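PDB 1S4D: uroporphyrinogen-III C-methyltransferase from Pseudomonas denitrificans, which catalyses the transfer of two methyl groups from S-adenosyl-L-methionine to uroporphyrinogen III, giving precorrin-2 on the way to cobalamin and siroheme. Local coordinates for residues V148-H158 against I173-M184; R201-N212 against P240-R250. All coordinates share one frame; numbering follows the deposited sequence.

Interaction 1 of 2, residues V148-H158 against I173-M184; sequences VNHAVTFLTGH and IASGSPVIVMYM. With SAH (S-adenosyl-L-homocysteine), chain Q.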
loop_
_atom_site.group_PDB
_atom_site.type_symbol
_atom_site.label_atom_id
_atom_site.label_comp_id
_atom_site.label_asym_id
_atom_site.label_seq_id
_atom_site.Cartn_x
_atom_site.Cartn_y
_atom_site.Cartn_z
ATOM N N VAL B 148 16.647 -9.665 -4.037
ATOM C CA VAL B 148 16.111 -10.435 -2.912
ATOM C C VAL B 148 14.832 -11.199 -3.260
ATOM O O VAL B 148 14.661 -12.335 -2.850
ATOM C CB VAL B 148 15.884 -9.529 -1.651
ATOM C CG1 VAL B 148 15.098 -10.256 -0.566
ATOM C CG2 VAL B 148 17.219 -9.021 -1.072
ATOM N N ASN B 149 13.931 -10.577 -4.013
ATOM C CA ASN B 149 12.594 -11.140 -4.203
ATOM C C ASN B 149 11.859 -10.577 -5.411
ATOM O O ASN B 149 12.028 -9.411 -5.784
ATOM C CB ASN B 149 11.731 -10.997 -2.919
ATOM C CG ASN B 149 11.425 -9.542 -2.550
ATOM O OD1 ASN B 149 10.290 -9.206 -2.149
ATOM N ND2 ASN B 149 12.425 -8.677 -2.666
ATOM N N HIS B 150 11.036 -11.411 -6.023
ATOM C CA HIS B 150 10.243 -10.974 -7.151
ATOM C C HIS B 150 8.770 -11.058 -6.749
ATOM O O HIS B 150 7.870 -10.734 -7.529
ATOM C CB HIS B 150 10.580 -11.825 -8.376
ATOM C CG HIS B 150 11.792 -11.348 -9.120
ATOM N ND1 HIS B 150 13.070 -11.462 -8.616
ATOM C CD2 HIS B 150 11.917 -10.740 -10.327
ATOM C CE1 HIS B 150 13.931 -10.943 -9.475
ATOM N NE2 HIS B 150 13.257 -10.499 -10.522
ATOM N N ALA B 151 8.551 -11.478 -5.503
ATOM C CA ALA B 151 7.228 -11.631 -4.921
ATOM C C ALA B 151 7.234 -11.244 -3.425
ATOM O O ALA B 151 8.241 -11.446 -2.740
ATOM C CB ALA B 151 6.760 -13.051 -5.116
ATOM N N VAL B 152 6.142 -10.640 -2.944
ATOM C CA VAL B 152 5.920 -10.406 -1.517
ATOM C C VAL B 152 4.536 -10.918 -1.143
ATOM O O VAL B 152 3.563 -10.654 -1.866
ATOM C CB VAL B 152 5.829 -8.923 -1.133
ATOM C CG1 VAL B 152 6.434 -8.666 0.215
ATOM C CG2 VAL B 152 6.385 -8.029 -2.175
ATOM N N THR B 153 4.453 -11.585 0.017
ATOM C CA THR B 153 3.185 -12.002 0.614
ATOM C C THR B 153 2.812 -11.204 1.858
ATOM O O THR B 153 3.599 -11.126 2.800
ATOM C CB THR B 153 3.272 -13.465 0.982
ATOM O OG1 THR B 153 3.353 -14.240 -0.212
ATOM C CG2 THR B 153 1.986 -13.940 1.587
ATOM N N PHE B 154 1.596 -10.648 1.882
ATOM C CA PHE B 154 1.095 -9.972 3.079
ATOM C C PHE B 154 0.134 -10.932 3.765
ATOM O O PHE B 154 -0.587 -11.643 3.071
ATOM C CB PHE B 154 0.356 -8.701 2.689
ATOM C CG PHE B 154 1.243 -7.559 2.290
ATOM C CD1 PHE B 154 0.821 -6.264 2.458
ATOM C CD2 PHE B 154 2.486 -7.766 1.718
ATOM C CE1 PHE B 154 1.649 -5.201 2.064
ATOM C CE2 PHE B 154 3.313 -6.711 1.328
ATOM C CZ PHE B 154 2.918 -5.456 1.498
ATOM N N LEU B 155 0.128 -10.997 5.101
ATOM C CA LEU B 155 -0.874 -11.842 5.789
ATOM C C LEU B 155 -1.422 -11.302 7.127
ATOM O O LEU B 155 -0.852 -10.362 7.678
ATOM C CB LEU B 155 -0.464 -13.329 5.836
ATOM C CG LEU B 155 0.353 -14.136 6.874
ATOM C CD1 LEU B 155 1.632 -14.606 6.213
ATOM C CD2 LEU B 155 0.640 -13.516 8.261
ATOM N N THR B 156 -2.538 -11.872 7.608
ATOM C CA THR B 156 -2.962 -11.704 9.012
ATOM C C THR B 156 -2.580 -12.910 9.791
ATOM O O THR B 156 -2.877 -14.028 9.364
ATOM C CB THR B 156 -4.456 -11.678 9.212
ATOM O OG1 THR B 156 -5.123 -11.698 7.953
ATOM C CG2 THR B 156 -4.850 -10.432 9.875
ATOM N N GLY B 157 -2.004 -12.670 10.961
ATOM C CA GLY B 157 -1.742 -13.723 11.910
ATOM C C GLY B 157 -2.926 -13.822 12.837
ATOM O O GLY B 157 -2.925 -14.624 13.750
ATOM N N HIS B 158 -3.948 -13.016 12.581
ATOM C CA HIS B 158 -5.049 -12.855 13.516
ATOM C C HIS B 158 -5.633 -14.146 14.077
ATOM O O HIS B 158 -5.809 -14.263 15.285
ATOM C CB HIS B 158 -6.174 -12.007 12.929
ATOM C CG HIS B 158 -7.188 -11.608 13.948
ATOM N ND1 HIS B 158 -6.837 -11.034 15.153
ATOM C CD2 HIS B 158 -8.536 -11.743 13.973
ATOM C CE1 HIS B 158 -7.927 -10.812 15.867
ATOM N NE2 HIS B 158 -8.972 -11.231 15.173
ATOM N N ILE B 173 2.791 -20.577 1.883
ATOM C CA ILE B 173 3.218 -19.246 2.256
ATOM C C ILE B 173 4.719 -19.187 2.439
ATOM O O ILE B 173 5.347 -18.223 1.996
ATOM C CB ILE B 173 2.408 -18.732 3.487
ATOM C CG1 ILE B 173 1.319 -17.782 2.982
ATOM C CG2 ILE B 173 3.290 -17.981 4.468
ATOM C CD1 ILE B 173 0.031 -18.023 3.527
ATOM N N ALA B 174 5.296 -20.238 3.041
ATOM C CA ALA B 174 6.753 -20.370 3.167
ATOM C C ALA B 174 7.526 -20.417 1.824
ATOM O O ALA B 174 8.566 -19.739 1.711
ATOM C CB ALA B 174 7.108 -21.564 4.010
ATOM N N SER B 175 7.041 -21.191 0.831
ATOM C CA SER B 175 7.694 -21.281 -0.488
ATOM C C SER B 175 7.356 -20.171 -1.469
ATOM O O SER B 175 8.128 -19.898 -2.381
ATOM C CB SER B 175 7.358 -22.591 -1.200
ATOM O OG SER B 175 6.965 -23.589 -0.301
ATOM N N GLY B 176 6.179 -19.575 -1.316
ATOM C CA GLY B 176 5.683 -18.583 -2.251
ATOM C C GLY B 176 6.542 -17.346 -2.463
ATOM O O GLY B 176 6.773 -16.980 -3.606
ATOM N N SER B 177 6.978 -16.682 -1.396
ATOM C CA SER B 177 7.820 -15.486 -1.534
ATOM C C SER B 177 8.984 -15.517 -0.550
ATOM O O SER B 177 8.841 -16.017 0.561
ATOM C CB SER B 177 7.056 -14.214 -1.242
ATOM O OG SER B 177 5.716 -14.304 -1.630
ATOM N N PRO B 178 10.131 -14.984 -0.987
ATOM C CA PRO B 178 11.259 -14.858 -0.081
ATOM C C PRO B 178 10.843 -13.901 1.031
ATOM O O PRO B 178 10.942 -14.373 2.183
ATOM C CB PRO B 178 12.397 -14.358 -0.959
ATOM C CG PRO B 178 11.859 -14.068 -2.213
ATOM C CD PRO B 178 10.430 -14.496 -2.336
ATOM N N VAL B 179 10.166 -12.778 0.768
ATOM C CA VAL B 179 9.696 -11.896 1.856
ATOM C C VAL B 179 8.243 -12.111 2.296
ATOM O O VAL B 179 7.363 -12.278 1.453
ATOM C CB VAL B 179 9.928 -10.411 1.498
ATOM C CG1 VAL B 179 9.367 -9.477 2.586
ATOM C CG2 VAL B 179 11.435 -10.181 1.283
ATOM N N ILE B 180 7.999 -12.180 3.620
ATOM C CA ILE B 180 6.633 -12.266 4.155
ATOM C C ILE B 180 6.421 -11.069 5.049
ATOM O O ILE B 180 7.297 -10.735 5.858
ATOM C CB ILE B 180 6.407 -13.538 5.034
ATOM C CG1 ILE B 180 7.046 -14.809 4.436
ATOM C CG2 ILE B 180 4.934 -13.726 5.337
ATOM C CD1 ILE B 180 6.379 -15.321 3.278
ATOM N N VAL B 181 5.258 -10.439 4.919
ATOM C CA VAL B 181 4.937 -9.265 5.710
ATOM C C VAL B 181 3.653 -9.545 6.481
ATOM O O VAL B 181 2.602 -9.831 5.891
ATOM C CB VAL B 181 4.765 -8.007 4.822
ATOM C CG1 VAL B 181 4.171 -6.819 5.647
ATOM C CG2 VAL B 181 6.087 -7.655 4.073
ATOM N N MET B 182 3.730 -9.463 7.798
ATOM C CA MET B 182 2.647 -9.980 8.604
ATOM C C MET B 182 2.017 -8.901 9.466
ATOM O O MET B 182 2.726 -8.187 10.183
ATOM C CB MET B 182 3.146 -11.147 9.455
ATOM C CG MET B 182 4.051 -12.087 8.696
ATOM S SD MET B 182 4.122 -13.672 9.493
ATOM C CE MET B 182 5.321 -13.360 10.821
ATOM N N TYR B 183 0.688 -8.807 9.349
ATOM C CA TYR B 183 -0.191 -7.914 10.092
ATOM C C TYR B 183 -0.792 -8.711 11.246
ATOM O O TYR B 183 -0.991 -9.915 11.118
ATOM C CB TYR B 183 -1.339 -7.451 9.185
ATOM C CG TYR B 183 -0.950 -6.443 8.113
ATOM C CD1 TYR B 183 -0.311 -6.845 6.913
ATOM C CD2 TYR B 183 -1.248 -5.098 8.277
ATOM C CE1 TYR B 183 0.048 -5.914 5.931
ATOM C CE2 TYR B 183 -0.908 -4.179 7.316
ATOM C CZ TYR B 183 -0.254 -4.583 6.156
ATOM O OH TYR B 183 0.075 -3.612 5.243
ATOM N N MET B 184 -1.065 -8.052 12.378
ATOM C CA MET B 184 -1.711 -8.698 13.529
ATOM C C MET B 184 -1.153 -10.077 13.864
ATOM O O MET B 184 -1.909 -11.024 14.037
ATOM C CB MET B 184 -3.221 -8.792 13.328
ATOM C CG MET B 184 -3.843 -7.479 12.865
ATOM S SD MET B 184 -5.566 -7.672 12.492
ATOM C CE MET B 184 -5.502 -7.710 10.719
HETATM N N SAH Q . -5.624 -1.253 7.091
HETATM C CA SAH Q . -4.450 -1.202 7.944
HETATM C CB SAH Q . -4.366 -2.464 8.785
HETATM C CG SAH Q . -5.217 -2.426 10.040
HETATM S SD SAH Q . -5.437 -4.012 10.890
HETATM C C SAH Q . -3.179 -0.950 7.124
HETATM O O SAH Q . -3.205 -0.842 5.900
HETATM O OXT SAH Q . -2.069 -0.821 7.633
HETATM C "C5'" SAH Q . -4.272 -3.495 12.194
HETATM C "C4'" SAH Q . -2.816 -3.963 12.070
HETATM O "O4'" SAH Q . -2.073 -3.138 11.196
HETATM C "C3'" SAH Q . -1.980 -3.919 13.346
HETATM O "O3'" SAH Q . -2.236 -4.941 14.271
HETATM C "C2'" SAH Q . -0.553 -3.922 12.826
HETATM O "O2'" SAH Q . -0.089 -5.194 12.422
HETATM C "C1'" SAH Q . -0.712 -3.065 11.583
HETATM N N9 SAH Q . -0.350 -1.644 11.788
HETATM C C8 SAH Q . -1.208 -0.605 11.633
HETATM N N7 SAH Q . -0.558 0.535 11.878
HETATM C C5 SAH Q . 0.710 0.262 12.199
HETATM C C6 SAH Q . 1.793 1.078 12.531
HETATM N N6 SAH Q . 1.668 2.392 12.563
HETATM N N1 SAH Q . 3.013 0.499 12.819
HETATM C C2 SAH Q . 3.142 -0.873 12.758
HETATM N N3 SAH Q . 2.066 -1.678 12.427
HETATM C C4 SAH Q . 0.864 -1.121 12.145
HETATM O O HOH W 1 3.893 -16.783 -0.287
#

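Interaction 2 of 2, residues R201-N212 against P240-R250; sequences RSPDEPVAFVCN and PAIVVVGEVVR. With SAH (S-adenosyl-L-homocysteine), chain Q.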
loop_
_atom_site.group_PDB
_atom_site.type_symbol
_atom_site.label_atom_id
_atom_site.label_comp_id
_atom_site.label_asym_id
_atom_site.label_seq_id
_atom_site.Cartn_x
_atom_site.Cartn_y
_atom_site.Cartn_z
ATOM N N ARG B 201 11.423 -22.680 6.034
ATOM C CA ARG B 201 12.121 -21.465 6.352
ATOM C C ARG B 201 13.271 -21.750 7.331
ATOM O O ARG B 201 13.167 -22.647 8.178
ATOM C CB ARG B 201 11.109 -20.543 6.994
ATOM C CG ARG B 201 10.286 -19.786 5.990
ATOM C CD ARG B 201 11.159 -18.986 5.044
ATOM N NE ARG B 201 10.400 -18.621 3.887
ATOM C CZ ARG B 201 10.404 -17.420 3.355
ATOM N NH1 ARG B 201 9.643 -17.201 2.297
ATOM N NH2 ARG B 201 11.168 -16.455 3.864
ATOM N N SER B 202 14.372 -21.015 7.230
ATOM C CA SER B 202 15.510 -21.293 8.105
ATOM C C SER B 202 15.302 -20.698 9.512
ATOM O O SER B 202 14.898 -19.544 9.625
ATOM C CB SER B 202 16.802 -20.746 7.499
ATOM O OG SER B 202 17.800 -20.587 8.504
ATOM N N PRO B 203 15.607 -21.463 10.572
ATOM C CA PRO B 203 15.469 -20.954 11.954
ATOM C C PRO B 203 16.224 -19.630 12.153
ATOM O O PRO B 203 15.829 -18.802 12.974
ATOM C CB PRO B 203 16.074 -22.077 12.818
ATOM C CG PRO B 203 15.955 -23.311 11.989
ATOM C CD PRO B 203 16.104 -22.856 10.539
ATOM N N ASP B 204 17.264 -19.419 11.357
ATOM C CA ASP B 204 18.050 -18.197 11.414
ATOM C C ASP B 204 17.649 -17.115 10.435
ATOM O O ASP B 204 18.291 -16.087 10.393
ATOM C CB ASP B 204 19.514 -18.521 11.148
ATOM C CG ASP B 204 20.072 -19.482 12.155
ATOM O OD1 ASP B 204 21.164 -20.049 11.925
ATOM O OD2 ASP B 204 19.461 -19.728 13.216
ATOM N N GLU B 205 16.633 -17.319 9.614
ATOM C CA GLU B 205 16.316 -16.267 8.659
ATOM C C GLU B 205 15.964 -14.970 9.403
ATOM O O GLU B 205 15.218 -15.023 10.391
ATOM C CB GLU B 205 15.190 -16.695 7.748
ATOM C CG GLU B 205 14.609 -15.591 6.903
ATOM C CD GLU B 205 13.727 -16.134 5.812
ATOM O OE1 GLU B 205 13.768 -15.576 4.694
ATOM O OE2 GLU B 205 13.001 -17.127 6.063
ATOM N N PRO B 206 16.515 -13.831 8.944
ATOM C CA PRO B 206 16.291 -12.537 9.602
ATOM C C PRO B 206 14.829 -12.135 9.585
ATOM O O PRO B 206 14.098 -12.415 8.641
ATOM C CB PRO B 206 17.107 -11.551 8.750
ATOM C CG PRO B 206 18.047 -12.385 7.937
ATOM C CD PRO B 206 17.392 -13.698 7.760
ATOM N N VAL B 207 14.440 -11.458 10.657
ATOM C CA VAL B 207 13.074 -11.033 10.937
ATOM C C VAL B 207 13.199 -9.641 11.595
ATOM O O VAL B 207 14.127 -9.391 12.367
ATOM C CB VAL B 207 12.412 -12.054 11.917
ATOM C CG1 VAL B 207 11.196 -11.494 12.617
ATOM C CG2 VAL B 207 12.074 -13.344 11.209
ATOM N N ALA B 208 12.288 -8.729 11.273
ATOM C CA ALA B 208 12.220 -7.453 11.992
ATOM C C ALA B 208 10.796 -7.222 12.458
ATOM O O ALA B 208 9.849 -7.638 11.791
ATOM C CB ALA B 208 12.692 -6.298 11.127
ATOM N N PHE B 209 10.657 -6.588 13.621
ATOM C CA PHE B 209 9.373 -6.155 14.150
ATOM C C PHE B 209 9.445 -4.657 14.071
ATOM O O PHE B 209 10.449 -4.058 14.496
ATOM C CB PHE B 209 9.219 -6.562 15.629
ATOM C CG PHE B 209 8.921 -8.020 15.840
ATOM C CD1 PHE B 209 7.638 -8.432 16.162
ATOM C CD2 PHE B 209 9.935 -8.980 15.717
ATOM C CE1 PHE B 209 7.348 -9.780 16.338
ATOM C CE2 PHE B 209 9.667 -10.338 15.892
ATOM C CZ PHE B 209 8.369 -10.746 16.205
ATOM N N VAL B 210 8.404 -4.038 13.526
ATOM C CA VAL B 210 8.332 -2.585 13.498
ATOM C C VAL B 210 7.047 -2.151 14.199
ATOM O O VAL B 210 5.937 -2.355 13.687
ATOM C CB VAL B 210 8.437 -2.015 12.047
ATOM C CG1 VAL B 210 8.583 -0.502 12.069
ATOM C CG2 VAL B 210 9.617 -2.641 11.272
ATOM N N CYS B 211 7.209 -1.566 15.380
ATOM C CA CYS B 211 6.078 -1.120 16.184
ATOM C C CYS B 211 5.837 0.350 16.019
ATOM O O CYS B 211 6.779 1.161 16.094
ATOM C CB CYS B 211 6.302 -1.426 17.664
ATOM S SG CYS B 211 6.546 -3.195 17.965
ATOM N N ASN B 212 4.572 0.698 15.790
ATOM C CA ASN B 212 4.198 2.084 15.653
ATOM C C ASN B 212 5.052 2.714 14.554
ATOM O O ASN B 212 5.587 3.817 14.725
ATOM C CB ASN B 212 4.400 2.810 16.987
ATOM C CG ASN B 212 3.632 2.169 18.108
ATOM O OD1 ASN B 212 2.413 2.248 18.141
ATOM N ND2 ASN B 212 4.328 1.506 19.014
ATOM N N PRO B 240 0.515 -1.764 17.829
ATOM C CA PRO B 240 0.527 -2.381 16.492
ATOM C C PRO B 240 1.966 -2.584 15.973
ATOM O O PRO B 240 2.805 -1.731 16.206
ATOM C CB PRO B 240 -0.234 -1.376 15.639
ATOM C CG PRO B 240 0.041 -0.015 16.344
ATOM C CD PRO B 240 0.262 -0.310 17.792
ATOM N N ALA B 241 2.238 -3.700 15.300
ATOM C CA ALA B 241 3.554 -3.975 14.755
ATOM C C ALA B 241 3.429 -4.646 13.409
ATOM O O ALA B 241 2.480 -5.365 13.155
ATOM C CB ALA B 241 4.352 -4.865 15.708
ATOM N N ILE B 242 4.379 -4.417 12.525
ATOM C CA ILE B 242 4.413 -5.226 11.330
ATOM C C ILE B 242 5.618 -6.153 11.496
ATOM O O ILE B 242 6.699 -5.696 11.877
ATOM C CB ILE B 242 4.551 -4.321 10.083
ATOM C CG1 ILE B 242 3.217 -3.649 9.754
ATOM C CG2 ILE B 242 5.157 -5.101 8.890
ATOM C CD1 ILE B 242 2.246 -4.535 8.997
ATOM N N VAL B 243 5.432 -7.444 11.237
ATOM C CA VAL B 243 6.534 -8.392 11.263
ATOM C C VAL B 243 6.928 -8.812 9.851
ATOM O O VAL B 243 6.105 -9.392 9.111
ATOM C CB VAL B 243 6.177 -9.655 12.009
ATOM C CG1 VAL B 243 7.447 -10.466 12.257
ATOM C CG2 VAL B 243 5.447 -9.333 13.315
ATOM N N VAL B 244 8.175 -8.515 9.484
ATOM C CA VAL B 244 8.701 -8.790 8.144
ATOM C C VAL B 244 9.758 -9.868 8.222
ATOM O O VAL B 244 10.663 -9.806 9.055
ATOM C CB VAL B 244 9.288 -7.490 7.460
ATOM C CG1 VAL B 244 10.380 -6.846 8.324
ATOM C CG2 VAL B 244 9.806 -7.764 6.043
ATOM N N VAL B 245 9.645 -10.842 7.339
ATOM C CA VAL B 245 10.556 -11.969 7.294
ATOM C C VAL B 245 11.336 -11.913 5.976
ATOM O O VAL B 245 10.750 -11.663 4.883
ATOM C CB VAL B 245 9.761 -13.286 7.407
ATOM C CG1 VAL B 245 10.680 -14.486 7.383
ATOM C CG2 VAL B 245 8.906 -13.288 8.693
ATOM N N GLY B 246 12.656 -12.097 6.069
ATOM C CA GLY B 246 13.493 -12.225 4.888
ATOM C C GLY B 246 14.601 -11.220 4.672
ATOM O O GLY B 246 14.802 -10.276 5.437
ATOM N N GLU B 247 15.329 -11.407 3.586
ATOM C CA GLU B 247 16.641 -10.778 3.443
ATOM C C GLU B 247 16.580 -9.267 3.390
ATOM O O GLU B 247 17.553 -8.606 3.762
ATOM C CB GLU B 247 17.410 -11.368 2.246
ATOM C CG GLU B 247 17.830 -12.826 2.439
ATOM C CD GLU B 247 18.740 -13.043 3.644
ATOM O OE1 GLU B 247 18.503 -14.028 4.378
ATOM O OE2 GLU B 247 19.700 -12.248 3.850
ATOM N N VAL B 248 15.447 -8.722 2.943
ATOM C CA VAL B 248 15.250 -7.273 2.968
ATOM C C VAL B 248 15.477 -6.663 4.352
ATOM O O VAL B 248 15.829 -5.484 4.452
ATOM C CB VAL B 248 13.853 -6.817 2.470
ATOM C CG1 VAL B 248 13.733 -6.951 0.943
ATOM C CG2 VAL B 248 12.715 -7.539 3.212
ATOM N N VAL B 249 15.276 -7.449 5.413
ATOM C CA VAL B 249 15.540 -6.973 6.770
ATOM C C VAL B 249 17.001 -6.537 6.927
ATOM O O VAL B 249 17.308 -5.648 7.715
ATOM C CB VAL B 249 15.183 -8.045 7.835
ATOM C CG1 VAL B 249 15.707 -7.676 9.231
ATOM C CG2 VAL B 249 13.689 -8.287 7.869
ATOM N N ARG B 250 17.896 -7.140 6.161
ATOM C CA ARG B 250 19.315 -6.806 6.244
ATOM C C ARG B 250 19.619 -5.419 5.720
ATOM O O ARG B 250 20.631 -4.846 6.079
ATOM C CB ARG B 250 20.160 -7.810 5.469
ATOM C CG ARG B 250 20.228 -9.181 6.095
ATOM C CD ARG B 250 21.415 -9.994 5.621
ATOM N NE ARG B 250 21.209 -11.404 5.909
ATOM C CZ ARG B 250 21.548 -11.994 7.046
ATOM N NH1 ARG B 250 21.302 -13.286 7.215
ATOM N NH2 ARG B 250 22.129 -11.304 8.008
HETATM N N SAH Q . -5.624 -1.253 7.091
HETATM C CA SAH Q . -4.450 -1.202 7.944
HETATM C CB SAH Q . -4.366 -2.464 8.785
HETATM C CG SAH Q . -5.217 -2.426 10.040
HETATM S SD SAH Q . -5.437 -4.012 10.890
HETATM C C SAH Q . -3.179 -0.950 7.124
HETATM O O SAH Q . -3.205 -0.842 5.900
HETATM O OXT SAH Q . -2.069 -0.821 7.633
HETATM C "C5'" SAH Q . -4.272 -3.495 12.194
HETATM C "C4'" SAH Q . -2.816 -3.963 12.070
HETATM O "O4'" SAH Q . -2.073 -3.138 11.196
HETATM C "C3'" SAH Q . -1.980 -3.919 13.346
HETATM O "O3'" SAH Q . -2.236 -4.941 14.271
HETATM C "C2'" SAH Q . -0.553 -3.922 12.826
HETATM O "O2'" SAH Q . -0.089 -5.194 12.422
HETATM C "C1'" SAH Q . -0.712 -3.065 11.583
HETATM N N9 SAH Q . -0.350 -1.644 11.788
HETATM C C8 SAH Q . -1.208 -0.605 11.633
HETATM N N7 SAH Q . -0.558 0.535 11.878
HETATM C C5 SAH Q . 0.710 0.262 12.199
HETATM C C6 SAH Q . 1.793 1.078 12.531
HETATM N N6 SAH Q . 1.668 2.392 12.563
HETATM N N1 SAH Q . 3.013 0.499 12.819
HETATM C C2 SAH Q . 3.142 -0.873 12.758
HETATM N N3 SAH Q . 2.066 -1.678 12.427
HETATM C C4 SAH Q . 0.864 -1.121 12.145
#

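Interaction 1 of 2, residues V148-H158 against I173-M184
Thr153 to Thr156 pair in parallel with Ile180 to Tyr183, the two strand axes coming within 4.6 Å at 23°. The ladder is carried by Val181 N to Thr153 O (2.8 Å), Leu155 N to Val181 O, Tyr183 N to Leu155 O and Gly157 N to Tyr183 O. Beta-branched and aromatic residues suit such extended backbone. On one face, Val181 lies alongside Phe154 with its CB over the ring, 4.3 Å from the centroid. Tyr183 meets the same ring obliquely, CE1 reaching Phe154 CD1 at 3.6 Å. Its hydroxyl bonds Thr130 and the backbone N of Gly132, and its edge faces the ligand carboxylate. A leucine in place of Tyr183 would probably leave Thr130 and Gly132 without this hydroxyl partner and take one aromatic neighbour from Phe154, whose ring also meets Phe154 of the second subunit edge-to-face. On the other face, Leu155 has CG between the backbone N and carbonyl carbon (chi1 90°), a turn that brings its forked end over the neighbouring strand: CD1 rests on Ile180 CG2 (3.5 Å), CD2 on Met182 CB (3.6 Å). Thr153 OG1 bonds Ser177 OG (2.8 Å), the hydroxyl of Thr153 in the second subunit, and a water that donates to Ile173 O. Strand, helix 170-176 and strand form a beta-alpha-beta crossover, whose C-terminal end enters the S-adenosyl-L-homocysteine site: Met184 N donates to ribose O2' (3.0 Å).

Interaction 2 of 2, residues R201-N212 against P240-R250
Phe209 has CG anti to its carbonyl carbon (chi1 -76°) and Val243, its partner in a non-hydrogen-bonded pair, has CG1 anti to the backbone N (chi1 -168°); together these torsions put Val243 CG1 over the centre of the Phe209 ring, 4.1 Å from the centroid, a CH-pi contact, and Val243 CG2 reaches CE1 of that ring at 3.6 Å. Val207 lies beside Val245 on this face, and Cys211 SG touches Ala241 CB.

The backbones run antiparallel. Ala208 with Val244 and Val210 with Ile242 are hydrogen-bonded pairs, flanked by single bonds from Gly246 N to Pro206 O and from Asn212 N to Pro240 O. Small Ala208 fits between Val244 CG1 (3.7 Å from its CB) and Val249. At Gly246, phi is 120°, where a side chain would press on the preceding carbonyl oxygen, and Glu205 lies close by. Next to it, Pro206 CG packs over one face of the Arg250 guanidinium, 3.5 Å from NH1; Glu247 OE2 meets the edge of that group, close to the guanidinium plane, in a salt bridge to Arg250 NE (2.7 Å), which helps to fix how the flat group is turned over the proline.

At the far end the ligand's O2' donates to Ala241 O (2.7 Å), while Ile242 CG1 approaches adenine N3 at 3.5 Å and Pro240 CB lies near adenine C4. Helix 225-235 packs on the face of Val207 and Phe209, helix 131-137 on that of Val210, Ile242 and Val244; strands 179-183 and 219-224 continue the sheet at its two sides.

In the fold
Past the parallel sheet of the N-terminal half, the chain enters the mixed sheet at strand 151-156. Interaction 1 closes a short excursion whose helix 170-176 returns it to strand 179-183. Helix 189-198 then leads to interaction 2, which closes a longer loop containing strand 219-224 and helix 225-235. The contacts follow in series, neither nesting nor crossing, yet they join in space: strand 241-245 slots in beside 179-183, with Met182 N probably bonding Val243 O, and Arg201 reaches back to Pro178 O. Interaction 1 continues the sheet into the second subunit; both interactions reach S-adenosyl-L-homocysteine, whose ribose O2' is held from each.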